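Glycoside Hydrolase (Bacteroides uniformis, PDB 5T99) binds d-galacto-isofagomine as a family 2 glycoside hydrolase of a gut symbiont and probably acts as a beta-galactosidase in agarose breakdown. Local coordinates at residues S392-H406 / Y433-R445. Sequence-based numbering, arbitrary orientation.
Sequences SKKDLTSLIMRDRNH and YLADICRELDPTR. With EDO (1,2-ethanediol), chain J; EDO (1,2-ethanediol), chain L; EDO (1,2-ethanediol), chain K.
Leu-396, Thr-397 and Ile-400 of helix 392-403 pack on Leu-434, Ile-437, Cys-438 and Leu-441 of helix 433-441, the two helices running the same way, their axes inclined at 34°. CD2 of Leu-396 lies 3.8 Å from Ile-437 CG2 and also meets Leu-434 CD2. Ile-400 divides its branches: CD1 rests on Cys-438, while CG2, anti to the backbone N, fits against CB of Leu-441 and of Asp-442. Leu-441 sends CD1 across Thr-397 at about a right angle, 3.4 Å from OG1.

Polar bonds begin with that OG1, a hydroxyl already donating to Lys-393 O. A water links this same OG1 to Glu-440 OE2. Toward the N-terminal side of the contact, Tyr-433 OH stands 3.1 Å from Ser-392 OG, which is bonded to Phe-388 O as well. Others join the C-terminal ends. The extended side chain of Arg-404 brings NH1 to Leu-441 O (2.8 Å, a weak, bent bond), with Met-401 SD over one guanidinium face. Arg-445 reaches back the other way: NH1 donates to Arg-404 O (2.9 Å) and NH2 to His-406 O (2.8 Å), both from above the carbonyl planes. Its NH1 also forms a salt bridge with Asp-442 OD2 (2.7 Å), and NE binds Val-409 O. A leucine in place of Arg-445 would probably leave Asp-442 without its charge mate and the turn at 403-406 less firmly tied.

Through Leu-434 and Cys-438 the second helix covers strand 409-416, making this the packing of neighbouring outer helices in a TIM barrel, joined in sequence through that strand.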
loop_
_atom_site.group_PDB
_atom_site.type_symbol
_atom_site.label_atom_id
_atom_site.label_comp_id
_atom_site.label_asym_id
_atom_site.label_seq_id
_atom_site.Cartn_x
_atom_site.Cartn_y
_atom_site.Cartn_z
ATOM N N SER A 392 -22.873 4.698 -0.407
ATOM C CA SER A 392 -21.786 5.675 -0.636
ATOM C C SER A 392 -21.507 6.569 0.562
ATOM O O SER A 392 -20.345 6.747 0.928
ATOM C CB SER A 392 -22.048 6.554 -1.867
ATOM O OG SER A 392 -23.275 7.248 -1.762
ATOM N N LYS A 393 -22.561 7.119 1.163
ATOM C CA LYS A 393 -22.393 7.946 2.362
ATOM C C LYS A 393 -21.813 7.135 3.514
ATOM O O LYS A 393 -20.891 7.598 4.186
ATOM C CB LYS A 393 -23.694 8.645 2.812
ATOM C CG LYS A 393 -23.494 9.516 4.054
ATOM C CD LYS A 393 -24.753 10.195 4.566
ATOM C CE LYS A 393 -25.136 11.392 3.732
ATOM N NZ LYS A 393 -25.931 12.367 4.524
ATOM N N LYS A 394 -22.368 5.947 3.744
ATOM C CA LYS A 394 -21.900 5.090 4.832
ATOM C C LYS A 394 -20.425 4.688 4.661
ATOM O O LYS A 394 -19.664 4.705 5.638
ATOM C CB LYS A 394 -22.760 3.828 4.985
ATOM C CG LYS A 394 -24.152 4.054 5.556
ATOM C CD LYS A 394 -24.625 2.851 6.385
ATOM C CE LYS A 394 -24.069 2.914 7.818
ATOM N NZ LYS A 394 -24.082 1.600 8.533
ATOM N N ASP A 395 -20.036 4.334 3.437
ATOM C CA ASP A 395 -18.657 3.916 3.180
ATOM C C ASP A 395 -17.646 5.062 3.249
ATOM O O ASP A 395 -16.561 4.888 3.805
ATOM C CB ASP A 395 -18.530 3.144 1.854
ATOM C CG ASP A 395 -19.024 1.712 1.967
ATOM O OD1 ASP A 395 -18.769 1.085 3.028
ATOM O OD2 ASP A 395 -19.670 1.217 1.001
ATOM N N LEU A 396 -17.991 6.217 2.696
ATOM C CA LEU A 396 -17.083 7.348 2.760
ATOM C C LEU A 396 -16.982 7.863 4.201
ATOM O O LEU A 396 -15.888 8.221 4.663
ATOM C CB LEU A 396 -17.513 8.463 1.821
ATOM C CG LEU A 396 -16.631 9.711 1.828
ATOM C CD1 LEU A 396 -15.201 9.377 1.440
ATOM C CD2 LEU A 396 -17.206 10.737 0.883
ATOM N N THR A 397 -18.116 7.897 4.898
ATOM C CA THR A 397 -18.121 8.224 6.308
ATOM C C THR A 397 -17.240 7.241 7.084
ATOM O O THR A 397 -16.403 7.663 7.879
ATOM C CB THR A 397 -19.548 8.277 6.888
ATOM O OG1 THR A 397 -20.259 9.359 6.276
ATOM C CG2 THR A 397 -19.533 8.480 8.434
ATOM N N SER A 398 -17.401 5.949 6.819
ATOM C CA SER A 398 -16.596 4.912 7.493
ATOM C C SER A 398 -15.093 5.070 7.241
ATOM O O SER A 398 -14.292 4.890 8.158
ATOM C CB SER A 398 -17.044 3.511 7.070
ATOM O OG SER A 398 -16.262 2.537 7.725
ATOM N N LEU A 399 -14.720 5.419 6.013
ATOM C CA LEU A 399 -13.326 5.672 5.668
ATOM C C LEU A 399 -12.735 6.847 6.475
ATOM O O LEU A 399 -11.653 6.749 7.046
ATOM C CB LEU A 399 -13.205 5.961 4.169
ATOM C CG LEU A 399 -11.853 6.476 3.663
ATOM C CD1 LEU A 399 -10.791 5.403 3.877
ATOM C CD2 LEU A 399 -11.942 6.912 2.207
ATOM N N ILE A 400 -13.439 7.969 6.486
ATOM C CA ILE A 400 -12.927 9.173 7.136
ATOM C C ILE A 400 -12.871 8.989 8.660
ATOM O O ILE A 400 -11.897 9.390 9.289
ATOM C CB ILE A 400 -13.735 10.410 6.710
ATOM C CG1 ILE A 400 -13.465 10.694 5.227
ATOM C CG2 ILE A 400 -13.378 11.627 7.559
ATOM C CD1 ILE A 400 -14.425 11.672 4.598
ATOM N N MET A 401 -13.885 8.341 9.227
ATOM C CA MET A 401 -13.908 8.039 10.659
ATOM C C MET A 401 -12.744 7.115 11.064
ATOM O O MET A 401 -12.119 7.312 12.113
ATOM C CB MET A 401 -15.239 7.389 11.055
ATOM C CG MET A 401 -16.468 8.269 10.895
ATOM S SD MET A 401 -16.527 9.585 12.101
ATOM C CE MET A 401 -17.196 8.652 13.486
ATOM N N ARG A 402 -12.452 6.133 10.212
ATOM C CA ARG A 402 -11.349 5.196 10.427
ATOM C C ARG A 402 -9.988 5.877 10.338
ATOM O O ARG A 402 -9.119 5.609 11.174
ATOM C CB ARG A 402 -11.409 4.060 9.383
ATOM C CG ARG A 402 -10.513 2.853 9.645
ATOM C CD ARG A 402 -10.454 1.886 8.458
ATOM N NE ARG A 402 -9.660 2.433 7.364
ATOM C CZ ARG A 402 -9.163 1.744 6.333
ATOM N NH1 ARG A 402 -9.365 0.425 6.196
ATOM N NH2 ARG A 402 -8.438 2.389 5.423
ATOM N N ASP A 403 -9.802 6.742 9.336
ATOM C CA ASP A 403 -8.459 7.232 8.987
ATOM C C ASP A 403 -8.118 8.685 9.351
ATOM O O ASP A 403 -6.985 9.100 9.139
ATOM C CB ASP A 403 -8.196 7.030 7.485
ATOM C CG ASP A 403 -8.195 5.575 7.079
ATOM O OD1 ASP A 403 -8.243 4.707 7.982
ATOM O OD2 ASP A 403 -8.153 5.303 5.851
ATOM N N ARG A 404 -9.057 9.442 9.918
ATOM C CA ARG A 404 -8.835 10.876 10.146
ATOM C C ARG A 404 -7.870 11.228 11.290
ATOM O O ARG A 404 -7.690 12.407 11.581
ATOM C CB ARG A 404 -10.159 11.612 10.353
ATOM C CG ARG A 404 -10.936 11.214 11.604
ATOM C CD ARG A 404 -12.293 11.869 11.563
ATOM N NE ARG A 404 -13.124 11.547 12.707
ATOM C CZ ARG A 404 -14.265 12.169 13.008
ATOM N NH1 ARG A 404 -14.726 13.168 12.250
ATOM N NH2 ARG A 404 -14.960 11.795 14.086
ATOM N N ASN A 405 -7.292 10.224 11.945
ATOM C CA ASN A 405 -6.200 10.435 12.894
ATOM C C ASN A 405 -4.808 10.131 12.356
ATOM O O ASN A 405 -3.827 10.499 13.006
ATOM C CB ASN A 405 -6.448 9.621 14.155
ATOM C CG ASN A 405 -7.761 9.974 14.797
ATOM O OD1 ASN A 405 -8.062 11.157 14.966
ATOM N ND2 ASN A 405 -8.567 8.965 15.148
ATOM N N HIS A 406 -4.696 9.468 11.207
ATOM C CA HIS A 406 -3.375 9.180 10.628
ATOM C C HIS A 406 -2.702 10.469 10.165
ATOM O O HIS A 406 -3.252 11.169 9.320
ATOM C CB HIS A 406 -3.498 8.259 9.414
ATOM C CG HIS A 406 -3.868 6.848 9.741
ATOM N ND1 HIS A 406 -3.012 5.978 10.380
ATOM C CD2 HIS A 406 -4.988 6.136 9.466
ATOM C CE1 HIS A 406 -3.599 4.799 10.503
ATOM N NE2 HIS A 406 -4.803 4.873 9.970
ATOM N N TYR A 433 -21.612 16.146 -3.720
ATOM C CA TYR A 433 -22.171 15.284 -2.687
ATOM C C TYR A 433 -21.082 14.614 -1.843
ATOM O O TYR A 433 -21.135 14.655 -0.607
ATOM C CB TYR A 433 -23.113 14.256 -3.352
ATOM C CG TYR A 433 -23.487 13.055 -2.529
ATOM C CD1 TYR A 433 -24.303 13.174 -1.407
ATOM C CD2 TYR A 433 -23.044 11.790 -2.880
ATOM C CE1 TYR A 433 -24.660 12.055 -0.653
ATOM C CE2 TYR A 433 -23.392 10.671 -2.135
ATOM C CZ TYR A 433 -24.195 10.808 -1.025
ATOM O OH TYR A 433 -24.538 9.680 -0.308
ATOM N N LEU A 434 -20.100 14.021 -2.518
ATOM C CA LEU A 434 -18.984 13.354 -1.841
ATOM C C LEU A 434 -18.026 14.349 -1.201
ATOM O O LEU A 434 -17.543 14.111 -0.107
ATOM C CB LEU A 434 -18.211 12.451 -2.811
ATOM C CG LEU A 434 -19.028 11.291 -3.379
ATOM C CD1 LEU A 434 -18.289 10.640 -4.541
ATOM C CD2 LEU A 434 -19.379 10.270 -2.296
ATOM N N ALA A 435 -17.747 15.448 -1.888
ATOM C CA ALA A 435 -16.895 16.483 -1.328
ATOM C C ALA A 435 -17.503 17.127 -0.080
ATOM O O ALA A 435 -16.762 17.475 0.834
ATOM C CB ALA A 435 -16.581 17.539 -2.367
ATOM N N ASP A 436 -18.831 17.301 -0.045
ATOM C CA ASP A 436 -19.488 17.895 1.133
ATOM C C ASP A 436 -19.344 17.020 2.371
ATOM O O ASP A 436 -19.094 17.535 3.449
ATOM C CB ASP A 436 -20.967 18.200 0.880
ATOM C CG ASP A 436 -21.182 19.340 -0.103
ATOM O OD1 ASP A 436 -20.227 20.103 -0.389
ATOM O OD2 ASP A 436 -22.328 19.460 -0.609
ATOM N N ILE A 437 -19.476 15.703 2.194
ATOM C CA ILE A 437 -19.232 14.720 3.264
ATOM C C ILE A 437 -17.795 14.789 3.788
ATOM O O ILE A 437 -17.592 14.722 4.997
ATOM C CB ILE A 437 -19.566 13.293 2.799
ATOM C CG1 ILE A 437 -21.077 13.140 2.616
ATOM C CG2 ILE A 437 -19.069 12.243 3.786
ATOM C CD1 ILE A 437 -21.429 12.068 1.603
ATOM N N CYS A 438 -16.815 14.931 2.895
ATOM C CA CYS A 438 -15.422 15.159 3.318
ATOM C C CYS A 438 -15.297 16.402 4.210
ATOM O O CYS A 438 -14.670 16.349 5.275
ATOM C CB CYS A 438 -14.472 15.283 2.126
ATOM S SG CYS A 438 -14.299 13.779 1.146
ATOM N N ARG A 439 -15.914 17.497 3.767
ATOM C CA ARG A 439 -15.867 18.770 4.478
ATOM C C ARG A 439 -16.604 18.727 5.813
ATOM O O ARG A 439 -16.162 19.343 6.770
ATOM C CB ARG A 439 -16.414 19.918 3.611
ATOM C CG ARG A 439 -15.992 21.290 4.132
ATOM C CD ARG A 439 -16.471 22.470 3.288
ATOM N NE ARG A 439 -16.289 22.275 1.844
ATOM C CZ ARG A 439 -17.228 21.855 0.992
ATOM N NH1 ARG A 439 -18.468 21.562 1.389
ATOM N NH2 ARG A 439 -16.923 21.710 -0.284
ATOM N N GLU A 440 -17.724 18.007 5.860
ATOM C CA GLU A 440 -18.519 17.870 7.085
ATOM C C GLU A 440 -17.742 17.057 8.112
ATOM O O GLU A 440 -17.677 17.464 9.265
ATOM C CB GLU A 440 -19.936 17.308 6.777
ATOM C CG GLU A 440 -20.602 16.324 7.764
ATOM C CD GLU A 440 -21.771 15.526 7.112
ATOM O OE1 GLU A 440 -22.593 16.150 6.382
ATOM O OE2 GLU A 440 -21.865 14.274 7.299
ATOM N N LEU A 441 -17.122 15.951 7.692
ATOM C CA LEU A 441 -16.502 15.002 8.634
ATOM C C LEU A 441 -15.064 15.315 9.024
ATOM O O LEU A 441 -14.681 15.083 10.156
ATOM C CB LEU A 441 -16.568 13.576 8.088
ATOM C CG LEU A 441 -17.982 13.005 7.987
ATOM C CD1 LEU A 441 -17.949 11.697 7.220
ATOM C CD2 LEU A 441 -18.644 12.817 9.352
ATOM N N ASP A 442 -14.266 15.815 8.088
ATOM C CA ASP A 442 -12.878 16.183 8.369
ATOM C C ASP A 442 -12.443 17.381 7.502
ATOM O O ASP A 442 -11.844 17.200 6.422
ATOM C CB ASP A 442 -11.934 14.982 8.177
ATOM C CG ASP A 442 -10.493 15.314 8.516
ATOM O OD1 ASP A 442 -10.284 16.051 9.513
ATOM O OD2 ASP A 442 -9.566 14.856 7.789
ATOM N N PRO A 443 -12.730 18.612 7.980
ATOM C CA PRO A 443 -12.241 19.804 7.271
ATOM C C PRO A 443 -10.737 20.064 7.404
ATOM O O PRO A 443 -10.260 21.006 6.789
ATOM C CB PRO A 443 -13.036 20.943 7.907
ATOM C CG PRO A 443 -13.348 20.450 9.274
ATOM C CD PRO A 443 -13.556 18.970 9.147
ATOM N N THR A 444 -10.003 19.241 8.166
ATOM C CA THR A 444 -8.543 19.420 8.339
ATOM C C THR A 444 -7.700 18.862 7.187
ATOM O O THR A 444 -6.461 18.944 7.231
ATOM C CB THR A 444 -8.020 18.775 9.648
ATOM O OG1 THR A 444 -7.961 17.354 9.503
ATOM C CG2 THR A 444 -8.902 19.147 10.834
ATOM N N ARG A 445 -8.363 18.271 6.190
ATOM C CA ARG A 445 -7.705 17.686 5.030
ATOM C C ARG A 445 -8.546 17.964 3.795
ATOM O O ARG A 445 -9.765 17.813 3.845
ATOM C CB ARG A 445 -7.582 16.177 5.202
ATOM C CG ARG A 445 -6.621 15.728 6.295
ATOM C CD ARG A 445 -6.566 14.209 6.347
ATOM N NE ARG A 445 -5.761 13.691 7.453
ATOM C CZ ARG A 445 -6.147 13.591 8.724
ATOM N NH1 ARG A 445 -7.352 13.983 9.124
ATOM N NH2 ARG A 445 -5.295 13.094 9.622
HETATM C C1 EDO J . -4.166 14.413 12.641
HETATM O O1 EDO J . -5.588 14.129 12.699
HETATM C C2 EDO J . -3.412 13.941 13.889
HETATM O O2 EDO J . -2.439 12.914 13.599
HETATM C C1 EDO L . -15.934 19.754 12.070
HETATM O O1 EDO L . -16.999 19.247 11.261
HETATM C C2 EDO L . -15.202 18.611 12.766
HETATM O O2 EDO L . -16.135 17.669 13.291
HETATM C C1 EDO K . -17.817 14.864 14.866
HETATM O O1 EDO K . -18.420 16.008 15.489
HETATM C C2 EDO K . -17.604 15.061 13.370
HETATM O O2 EDO K . -18.020 13.898 12.641
HETATM O O HOH W 1 -21.867 11.064 7.543
#